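Local atomic coordinates of increased sodium tolerance protein 1 (Saccharomyces cerevisiae, PDB entry 3GGY), a protein that acts late in sorting cargo into multivesicular bodies and regulates the recruitment of the ATPase VPS4 to the ESCRT-III complex. Residues Lys13-Leu16 with Lys17-Gln21; Arg24-Gln27 with Glu28-Ala32; Gln95-Lys98 with Glu99-Asp103; Asp181-Tyr184 with Ser185-Glu188. All coordinates share one frame; numbering follows the deposited sequence.

In the fold
This N-terminal domain is largely helical and resembles an ESCRT-III core, with the long helices 8-46 and 50-82 side by side. Contacts 1 and 2 follow one another along helix 8-46, their centres 16 Å apart, and both set residues against helix 50-82. Contact 3, where helix 93-99 runs out, approaches contact 1 to about 12 Å between nearest atoms. Contact 4 begins the short helix 184-188, which packs near the C-terminal end of helix 8-46; its centre is 29 Å from that of contact 2 and 53 Å from that of contact 3. Contacts 3 and 4 lie on opposite sides of the chain's centre; all four are local contacts along the sequence.

Contact 1. Residues Lys13-Leu16 with Lys17-Gln21; sequences KTCL and KMCIQ
Lys13-Leu16 and Lys17-Gln21 are consecutive turns of the long alpha-helix 8-46, joined by four successive i to i+4 backbone bonds: Lys17 N to Lys13 O, Met18 N to Thr14 O, Cys19 N to Cys15 O and Ile20 N to Leu16 O. Their N-H...O angles of 156-161° are evidence of an undistorted alpha-helical repeat. The side chains divide this amphipathic helix into two faces. On the buried one, Cys15, Leu16, Cys19 and Ile20 contribute to the domain's interior. Leu16 and Ile20 pack on helix 50-82, against Leu80 and Cys77 respectively, while Cys15 and Leu16 also meet Leu128 of helix 125-135. The two cysteines one turn apart bring SG of Cys15 to 4.1 Å from SG of Cys19, an apolar approach far too long for a disulfide. Their first torsions differ: SG of Cys15 is anti to its own nitrogen (chi1 178°), whereas SG of Cys19 is anti to the carbonyl carbon (chi1 -76°), which swings it back toward the preceding turn. On the exposed face, Lys13 and Lys17 run side by side in the same direction, touching through their methylenes while the ammonium nitrogens NZ of Lys13 and NZ of Lys17 stay 6.6 Å apart. Thr14 OG1 is hydrogen-bonded to Ile10 O, one turn earlier. The aliphatic part of Lys17 lies over the preceding turn, its CE 3.7 Å from CG of Lys13.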
loop_
_atom_site.group_PDB
_atom_site.type_symbol
_atom_site.label_atom_id
_atom_site.label_comp_id
_atom_site.label_asym_id
_atom_site.label_seq_id
_atom_site.Cartn_x
_atom_site.Cartn_y
_atom_site.Cartn_z
ATOM N N LYS A 13 2.074 -20.921 0.665
ATOM C CA LYS A 13 1.512 -20.708 1.991
ATOM C C LYS A 13 2.531 -19.998 2.870
ATOM O O LYS A 13 2.204 -19.026 3.549
ATOM C CB LYS A 13 1.121 -22.043 2.631
ATOM C CG LYS A 13 0.491 -21.896 4.011
ATOM C CD LYS A 13 0.048 -23.241 4.580
ATOM C CE LYS A 13 1.235 -24.162 4.835
ATOM N NZ LYS A 13 0.816 -25.477 5.403
ATOM N N THR A 14 3.766 -20.491 2.846
ATOM C CA THR A 14 4.850 -19.911 3.630
ATOM C C THR A 14 5.054 -18.450 3.248
ATOM O O THR A 14 5.227 -17.584 4.108
ATOM C CB THR A 14 6.182 -20.651 3.386
ATOM O OG1 THR A 14 6.045 -22.025 3.765
ATOM C CG2 THR A 14 7.303 -20.019 4.196
ATOM N N CYS A 15 5.040 -18.189 1.946
ATOM C CA CYS A 15 5.230 -16.841 1.429
ATOM C C CYS A 15 4.125 -15.893 1.883
ATOM O O CYS A 15 4.398 -14.814 2.407
ATOM C CB CYS A 15 5.284 -16.874 -0.100
ATOM S SG CYS A 15 5.474 -15.244 -0.867
ATOM N N LEU A 16 2.878 -16.301 1.682
ATOM C CA LEU A 16 1.740 -15.475 2.063
ATOM C C LEU A 16 1.719 -15.188 3.561
ATOM O O LEU A 16 1.422 -14.072 3.977
ATOM C CB LEU A 16 0.435 -16.145 1.634
ATOM C CG LEU A 16 0.175 -16.164 0.123
ATOM C CD1 LEU A 16 -1.019 -17.045 -0.193
ATOM C CD2 LEU A 16 -0.074 -14.743 -0.370
ATOM N N LYS A 17 2.047 -16.189 4.371
ATOM C CA LYS A 17 2.053 -15.985 5.815
ATOM C C LYS A 17 3.094 -14.950 6.227
ATOM O O LYS A 17 2.836 -14.113 7.093
ATOM C CB LYS A 17 2.308 -17.309 6.545
ATOM C CG LYS A 17 1.103 -18.233 6.559
ATOM C CD LYS A 17 1.384 -19.500 7.358
ATOM C CE LYS A 17 0.164 -20.406 7.399
ATOM N NZ LYS A 17 -0.990 -19.759 8.084
ATOM N N MET A 18 4.267 -15.007 5.604
ATOM C CA MET A 18 5.336 -14.066 5.910
ATOM C C MET A 18 4.944 -12.679 5.414
ATOM O O MET A 18 5.196 -11.676 6.083
ATOM C CB MET A 18 6.645 -14.506 5.248
ATOM C CG MET A 18 7.838 -13.602 5.530
ATOM S SD MET A 18 8.555 -13.780 7.182
ATOM C CE MET A 18 7.786 -12.450 8.057
ATOM N N CYS A 19 4.327 -12.614 4.237
ATOM C CA CYS A 19 3.908 -11.319 3.709
ATOM C C CYS A 19 2.911 -10.660 4.653
ATOM O O CYS A 19 2.979 -9.458 4.896
ATOM C CB CYS A 19 3.278 -11.470 2.326
ATOM S SG CYS A 19 4.486 -11.758 1.018
ATOM N N ILE A 20 1.987 -11.449 5.189
ATOM C CA ILE A 20 0.990 -10.916 6.110
ATOM C C ILE A 20 1.645 -10.368 7.378
ATOM O O ILE A 20 1.300 -9.283 7.844
ATOM C CB ILE A 20 -0.049 -11.996 6.477
ATOM C CG1 ILE A 20 -0.898 -12.325 5.244
ATOM C CG2 ILE A 20 -0.939 -11.508 7.614
ATOM C CD1 ILE A 20 -1.860 -13.472 5.443
ATOM N N GLN A 21 2.598 -11.111 7.927
ATOM C CA GLN A 21 3.279 -10.664 9.136
ATOM C C GLN A 21 4.095 -9.397 8.881
ATOM O O GLN A 21 4.084 -8.469 9.693
ATOM C CB GLN A 21 4.181 -11.773 9.676
ATOM C CG GLN A 21 3.425 -12.981 10.232
ATOM C CD GLN A 21 2.440 -12.616 11.338
ATOM O OE1 GLN A 21 1.291 -12.249 11.074
ATOM N NE2 GLN A 21 2.890 -12.711 12.584
#

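Contact 2. Residues Arg24-Gln27 with Glu28-Ala32; sequences RYAQ and EKQQA
Tyr25 and Glu28, Ala26 and Gln30, and Gln27 and Gln31 meet along one stretch of helix 8-46. The backbone bonds are Glu28 N to Arg24 O, Lys29 N to Tyr25 O, Gln30 N to Ala26 O and Gln31 N to Gln27 O; the third spans 2.8 Å, with an N-H...O angle of 164°. Among van der Waals contacts, OE2 of Glu28 lies 3.8 Å from CD1 of Tyr25, the carboxylate turned 79° from the ring plane. The extended Gln30 passes beside Ala26, with NE2 of Gln30 3.9 Å from CB of Ala26. Its CG, anti to the carbonyl carbon (chi1 -72°), consequently rests 3.2 Å from Ala26 O. A water links the other two amides: it donates to OE1 of Gln27 at 3.2 Å and weakly accepts from NE2 of Gln31. NE2 of Gln30 donates instead to OE2 of Glu121. Replacing Gln30 with alanine would probably cost Glu121 this hydrogen bond and open a gap beside Ala26. Toward helix 50-82, Arg24 forms salt bridges with Glu74 and Glu78, Gln27 NE2 donates to Glu74, and Gln30 rests on His66 and Leu70, so polar and apolar contacts together join the two long helices.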
loop_
_atom_site.group_PDB
_atom_site.type_symbol
_atom_site.label_atom_id
_atom_site.label_comp_id
_atom_site.label_asym_id
_atom_site.label_seq_id
_atom_site.Cartn_x
_atom_site.Cartn_y
_atom_site.Cartn_z
ATOM N N ARG A 24 1.723 -6.370 8.288
ATOM C CA ARG A 24 1.143 -5.920 9.553
ATOM C C ARG A 24 2.160 -5.117 10.350
ATOM O O ARG A 24 1.838 -4.072 10.918
ATOM C CB ARG A 24 0.672 -7.119 10.388
ATOM C CG ARG A 24 -0.595 -7.793 9.872
ATOM C CD ARG A 24 -0.973 -8.991 10.741
ATOM N NE ARG A 24 -2.194 -9.645 10.275
ATOM C CZ ARG A 24 -2.681 -10.774 10.785
ATOM N NH1 ARG A 24 -2.051 -11.382 11.782
ATOM N NH2 ARG A 24 -3.798 -11.299 10.296
ATOM N N TYR A 25 3.394 -5.609 10.379
ATOM C CA TYR A 25 4.465 -4.951 11.114
ATOM C C TYR A 25 4.807 -3.595 10.506
ATOM O O TYR A 25 5.055 -2.626 11.226
ATOM C CB TYR A 25 5.710 -5.839 11.136
ATOM C CG TYR A 25 6.769 -5.371 12.106
ATOM C CD1 TYR A 25 6.502 -5.301 13.474
ATOM C CD2 TYR A 25 8.036 -5.001 11.662
ATOM C CE1 TYR A 25 7.476 -4.875 14.378
ATOM C CE2 TYR A 25 9.018 -4.571 12.557
ATOM C CZ TYR A 25 8.729 -4.512 13.912
ATOM O OH TYR A 25 9.690 -4.090 14.800
ATOM N N ALA A 26 4.817 -3.531 9.177
ATOM C CA ALA A 26 5.121 -2.289 8.478
ATOM C C ALA A 26 4.039 -1.255 8.773
ATOM O O ALA A 26 4.336 -0.071 8.941
ATOM C CB ALA A 26 5.222 -2.541 6.971
ATOM N N GLN A 27 2.785 -1.701 8.831
ATOM C CA GLN A 27 1.668 -0.802 9.124
ATOM C C GLN A 27 1.835 -0.212 10.514
ATOM O O GLN A 27 1.731 0.996 10.707
ATOM C CB GLN A 27 0.341 -1.554 9.085
ATOM C CG GLN A 27 -0.133 -1.955 7.716
ATOM C CD GLN A 27 -1.351 -2.844 7.793
ATOM O OE1 GLN A 27 -2.354 -2.486 8.412
ATOM N NE2 GLN A 27 -1.269 -4.015 7.175
ATOM N N GLU A 28 2.073 -1.091 11.480
ATOM C CA GLU A 28 2.258 -0.692 12.871
ATOM C C GLU A 28 3.333 0.379 12.973
ATOM O O GLU A 28 3.107 1.457 13.536
ATOM C CB GLU A 28 2.653 -1.917 13.703
ATOM C CG GLU A 28 3.181 -1.598 15.094
ATOM C CD GLU A 28 3.630 -2.838 15.851
ATOM O OE1 GLU A 28 4.186 -2.686 16.960
ATOM O OE2 GLU A 28 3.427 -3.961 15.339
ATOM N N LYS A 29 4.499 0.077 12.415
ATOM C CA LYS A 29 5.633 0.988 12.435
ATOM C C LYS A 29 5.338 2.306 11.740
ATOM O O LYS A 29 5.585 3.379 12.287
ATOM C CB LYS A 29 6.838 0.330 11.765
ATOM C CG LYS A 29 8.084 1.203 11.724
ATOM C CD LYS A 29 9.257 0.454 11.112
ATOM C CE LYS A 29 10.527 1.290 11.158
ATOM N NZ LYS A 29 11.683 0.568 10.558
ATOM N N GLN A 30 4.804 2.226 10.527
ATOM C CA GLN A 30 4.513 3.435 9.777
ATOM C C GLN A 30 3.413 4.300 10.387
ATOM O O GLN A 30 3.428 5.521 10.232
ATOM C CB GLN A 30 4.195 3.069 8.327
ATOM C CG GLN A 30 5.448 2.621 7.573
ATOM C CD GLN A 30 5.158 2.157 6.165
ATOM O OE1 GLN A 30 4.309 2.721 5.476
ATOM N NE2 GLN A 30 5.883 1.133 5.721
ATOM N N GLN A 31 2.461 3.675 11.074
ATOM C CA GLN A 31 1.386 4.427 11.708
ATOM C C GLN A 31 1.970 5.208 12.878
ATOM O O GLN A 31 1.649 6.377 13.077
ATOM C CB GLN A 31 0.286 3.483 12.198
ATOM C CG GLN A 31 -0.522 2.855 11.072
ATOM C CD GLN A 31 -1.577 1.888 11.571
ATOM O OE1 GLN A 31 -1.271 0.912 12.258
ATOM N NE2 GLN A 31 -2.833 2.154 11.223
ATOM N N ALA A 32 2.841 4.558 13.641
ATOM C CA ALA A 32 3.475 5.211 14.782
ATOM C C ALA A 32 4.316 6.393 14.307
ATOM O O ALA A 32 4.314 7.460 14.926
ATOM C CB ALA A 32 4.344 4.213 15.537
HETATM O O HOH W 1 -4.131 -0.914 10.575
#

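Contact 3. Residues Gln95-Lys98 with Glu99-Asp103; sequences QLVK and EHMDD
Gln95-Lys98 lies on helix 93-99, and its backbone bonding to Glu99-Asp103 weakens stepwise: Glu99 N makes a 2.8 Å bond to Gln95 O, whereas His100 N has only weak bonds, divided between Gln95 O and Leu96 O, as the chain leaves the helix. Gln95 and Glu99 extend side by side in the same direction, with amide and carboxylate planes 85° apart. A water reaches both groups, donating to OE2 of Glu99 at 3.0 Å and accepting weakly from NE2 of Gln95. The other end of that amide, OE1, accepts from the backbone of Ser91 and Thr92. On another side of the turn, the bent Met101 brings its terminal methyl CE to 3.6 Å from CG1 of Val97. With CG anti to the backbone nitrogen (chi1 -173°), the two later bends in the Met101 chain return that methyl to the helix. His100 is buried and also touches Ile90, while CB of Glu99 lies 4.0 Å above one face of its ring, toward the rim. Within the loop, His100 ND1 donates to OD2 of Asp103 at 2.7 Å, nearly in the imidazole plane and with an N-H...O angle of 165°; the oxygen uses its syn lone pair. Since OD1 of Asp103 accepts from Ile105 N, at the start of helix 105-115, the carboxylate ties the imidazole to the next helix and probably favours a proton on ND1.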
loop_
_atom_site.group_PDB
_atom_site.type_symbol
_atom_site.label_atom_id
_atom_site.label_comp_id
_atom_site.label_asym_id
_atom_site.label_seq_id
_atom_site.Cartn_x
_atom_site.Cartn_y
_atom_site.Cartn_z
ATOM N N GLN A 95 -7.592 -19.014 -17.174
ATOM C CA GLN A 95 -8.291 -19.587 -16.031
ATOM C C GLN A 95 -8.423 -18.548 -14.922
ATOM O O GLN A 95 -9.495 -18.362 -14.349
ATOM C CB GLN A 95 -7.533 -20.804 -15.501
ATOM C CG GLN A 95 -7.455 -21.970 -16.474
ATOM C CD GLN A 95 -6.640 -23.123 -15.922
ATOM O OE1 GLN A 95 -5.476 -22.956 -15.562
ATOM N NE2 GLN A 95 -7.247 -24.300 -15.855
ATOM N N LEU A 96 -7.321 -17.865 -14.635
ATOM C CA LEU A 96 -7.303 -16.849 -13.595
ATOM C C LEU A 96 -8.351 -15.765 -13.827
ATOM O O LEU A 96 -9.105 -15.417 -12.921
ATOM C CB LEU A 96 -5.909 -16.215 -13.522
ATOM C CG LEU A 96 -5.634 -15.218 -12.396
ATOM C CD1 LEU A 96 -5.715 -15.925 -11.051
ATOM C CD2 LEU A 96 -4.258 -14.606 -12.593
ATOM N N VAL A 97 -8.413 -15.247 -15.050
ATOM C CA VAL A 97 -9.345 -14.178 -15.383
ATOM C C VAL A 97 -10.806 -14.585 -15.555
ATOM O O VAL A 97 -11.707 -13.832 -15.181
ATOM C CB VAL A 97 -8.882 -13.436 -16.661
ATOM C CG1 VAL A 97 -9.871 -12.344 -17.021
ATOM C CG2 VAL A 97 -7.503 -12.835 -16.435
ATOM N N LYS A 98 -11.050 -15.768 -16.106
ATOM C CA LYS A 98 -12.422 -16.208 -16.323
ATOM C C LYS A 98 -13.024 -17.048 -15.203
ATOM O O LYS A 98 -14.229 -16.980 -14.959
ATOM C CB LYS A 98 -12.527 -16.966 -17.648
ATOM C CG LYS A 98 -12.351 -16.071 -18.864
ATOM C CD LYS A 98 -12.727 -16.779 -20.153
ATOM C CE LYS A 98 -12.687 -15.810 -21.325
ATOM N NZ LYS A 98 -13.169 -16.434 -22.586
ATOM N N GLU A 99 -12.194 -17.831 -14.522
ATOM C CA GLU A 99 -12.666 -18.692 -13.441
ATOM C C GLU A 99 -12.414 -18.167 -12.028
ATOM O O GLU A 99 -13.038 -18.631 -11.078
ATOM C CB GLU A 99 -12.034 -20.084 -13.570
ATOM C CG GLU A 99 -12.626 -20.949 -14.672
ATOM C CD GLU A 99 -11.804 -22.199 -14.934
ATOM O OE1 GLU A 99 -11.447 -22.897 -13.959
ATOM O OE2 GLU A 99 -11.521 -22.484 -16.116
ATOM N N HIS A 100 -11.510 -17.202 -11.882
ATOM C CA HIS A 100 -11.195 -16.670 -10.561
ATOM C C HIS A 100 -11.319 -15.154 -10.428
ATOM O O HIS A 100 -10.507 -14.509 -9.765
ATOM C CB HIS A 100 -9.787 -17.116 -10.163
ATOM C CG HIS A 100 -9.634 -18.600 -10.078
ATOM N ND1 HIS A 100 -10.202 -19.346 -9.070
ATOM C CD2 HIS A 100 -9.012 -19.481 -10.897
ATOM C CE1 HIS A 100 -9.937 -20.624 -9.271
ATOM N NE2 HIS A 100 -9.216 -20.733 -10.372
ATOM N N MET A 101 -12.341 -14.590 -11.055
ATOM C CA MET A 101 -12.589 -13.156 -10.994
ATOM C C MET A 101 -13.620 -12.958 -9.901
ATOM O O MET A 101 -13.776 -11.875 -9.346
ATOM C CB MET A 101 -13.160 -12.661 -12.329
ATOM C CG MET A 101 -13.286 -11.150 -12.429
ATOM S SD MET A 101 -11.681 -10.319 -12.383
ATOM C CE MET A 101 -11.081 -10.628 -14.065
ATOM N N ASP A 102 -14.330 -14.037 -9.612
ATOM C CA ASP A 102 -15.358 -14.013 -8.603
ATOM C C ASP A 102 -14.798 -14.149 -7.191
ATOM O O ASP A 102 -15.114 -13.345 -6.322
ATOM C CB ASP A 102 -16.374 -15.118 -8.867
ATOM C CG ASP A 102 -17.576 -15.011 -7.972
ATOM O OD1 ASP A 102 -17.488 -14.307 -6.946
ATOM O OD2 ASP A 102 -18.610 -15.635 -8.285
ATOM N N ASP A 103 -13.977 -15.169 -6.960
ATOM C CA ASP A 103 -13.384 -15.393 -5.646
ATOM C C ASP A 103 -12.345 -14.321 -5.292
ATOM O O ASP A 103 -11.685 -14.402 -4.255
ATOM C CB ASP A 103 -12.737 -16.780 -5.585
ATOM C CG ASP A 103 -11.865 -17.074 -6.790
ATOM O OD1 ASP A 103 -11.106 -16.176 -7.216
ATOM O OD2 ASP A 103 -11.929 -18.207 -7.310
HETATM O O HOH W 2 -10.269 -24.897 -17.326
#

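Contact 4. Residues Asp181-Tyr184 with Ser185-Glu188; sequences DVPY and SKLE
A helix start, with Pro183 at the N-cap position, joins Asp181-Tyr184 to Ser185-Glu188; just before it, Asp181 is the C-prime residue of the Schellman motif that ends helix 166-179. The first turn is secured by Leu187 N to Pro183 O and, more directly, Glu188 N to Tyr184 O, whose 2.9 Å length and 169° N-H...O angle establish a near-linear bond. Glu188 also makes a CH-pi contact with Tyr184: its CG lies over one face of the ring, offset toward the rim, 3.5 Å from the centroid and 21° off the normal. With that CG anti to the carbonyl carbon and the chain bent at chi2 (-60°), the carboxylate is folded back beside the hydroxyl end of the ring, their planes nearly parallel, and CD of Glu188 comes 3.4 Å from OH of Tyr184. An alanine in place of Glu188 would probably lose this CH-pi contact and leave the phenol freer to turn. On a different side of the turn, CG1 of Val182 sits 3.7 Å from CB of Lys186, the two side chains crossing at about a right angle. Val182 and Leu187 pack on Ala177 of helix 166-179, while Val182, Pro183 and Leu187 reach Ala42, Leu46 and Leu45 of helix 8-46, respectively, seating helix 184-188 against both neighbouring helices.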
loop_
_atom_site.group_PDB
_atom_site.type_symbol
_atom_site.label_atom_id
_atom_site.label_comp_id
_atom_site.label_asym_id
_atom_site.label_seq_id
_atom_site.Cartn_x
_atom_site.Cartn_y
_atom_site.Cartn_z
ATOM N N ASP A 181 -3.861 21.269 19.891
ATOM C CA ASP A 181 -4.244 22.571 20.441
ATOM C C ASP A 181 -3.349 23.716 19.981
ATOM O O ASP A 181 -3.010 24.596 20.772
ATOM C CB ASP A 181 -4.234 22.524 21.975
ATOM C CG ASP A 181 -5.159 21.467 22.532
ATOM O OD1 ASP A 181 -6.344 21.453 22.144
ATOM O OD2 ASP A 181 -4.700 20.652 23.360
ATOM N N VAL A 182 -2.971 23.714 18.707
ATOM C CA VAL A 182 -2.118 24.769 18.169
ATOM C C VAL A 182 -2.883 26.087 18.169
ATOM O O VAL A 182 -4.008 26.154 17.683
ATOM C CB VAL A 182 -1.681 24.445 16.726
ATOM C CG1 VAL A 182 -0.980 25.647 16.100
ATOM C CG2 VAL A 182 -0.760 23.239 16.731
ATOM N N PRO A 183 -2.276 27.157 18.704
ATOM C CA PRO A 183 -2.958 28.456 18.738
ATOM C C PRO A 183 -3.457 28.907 17.365
ATOM O O PRO A 183 -2.810 28.682 16.342
ATOM C CB PRO A 183 -1.889 29.395 19.302
ATOM C CG PRO A 183 -1.074 28.499 20.167
ATOM C CD PRO A 183 -0.935 27.259 19.303
ATOM N N TYR A 184 -4.609 29.564 17.359
ATOM C CA TYR A 184 -5.222 30.059 16.136
ATOM C C TYR A 184 -4.254 30.808 15.228
ATOM O O TYR A 184 -4.158 30.513 14.037
ATOM C CB TYR A 184 -6.386 30.998 16.475
ATOM C CG TYR A 184 -7.119 31.529 15.262
ATOM C CD1 TYR A 184 -8.043 30.737 14.580
ATOM C CD2 TYR A 184 -6.882 32.820 14.786
ATOM C CE1 TYR A 184 -8.713 31.212 13.457
ATOM C CE2 TYR A 184 -7.549 33.306 13.661
ATOM C CZ TYR A 184 -8.461 32.495 13.003
ATOM O OH TYR A 184 -9.116 32.959 11.886
ATOM N N SER A 185 -3.549 31.786 15.789
ATOM C CA SER A 185 -2.622 32.596 15.004
ATOM C C SER A 185 -1.554 31.772 14.302
ATOM O O SER A 185 -1.203 32.054 13.159
ATOM C CB SER A 185 -1.945 33.651 15.885
ATOM O OG SER A 185 -1.116 33.049 16.866
ATOM N N LYS A 186 -1.047 30.751 14.985
ATOM C CA LYS A 186 -0.004 29.912 14.412
ATOM C C LYS A 186 -0.501 29.073 13.240
ATOM O O LYS A 186 0.227 28.859 12.270
ATOM C CB LYS A 186 0.584 28.996 15.490
ATOM C CG LYS A 186 1.219 29.736 16.662
ATOM C CD LYS A 186 2.380 30.619 16.219
ATOM C CE LYS A 186 3.067 31.264 17.418
ATOM N NZ LYS A 186 4.119 32.243 17.017
ATOM N N LEU A 187 -1.737 28.592 13.327
ATOM C CA LEU A 187 -2.281 27.779 12.246
ATOM C C LEU A 187 -2.672 28.643 11.058
ATOM O O LEU A 187 -2.429 28.277 9.910
ATOM C CB LEU A 187 -3.501 26.981 12.713
ATOM C CG LEU A 187 -4.027 26.084 11.589
ATOM C CD1 LEU A 187 -2.974 25.045 11.260
ATOM C CD2 LEU A 187 -5.317 25.417 11.987
ATOM N N GLU A 188 -3.281 29.792 11.333
ATOM C CA GLU A 188 -3.698 30.698 10.271
ATOM C C GLU A 188 -2.530 31.147 9.405
ATOM O O GLU A 188 -2.662 31.257 8.184
ATOM C CB GLU A 188 -4.393 31.925 10.860
ATOM C CG GLU A 188 -5.811 31.662 11.321
ATOM C CD GLU A 188 -6.707 31.175 10.196
ATOM O OE1 GLU A 188 -6.737 31.824 9.129
ATOM O OE2 GLU A 188 -7.390 30.147 10.379
#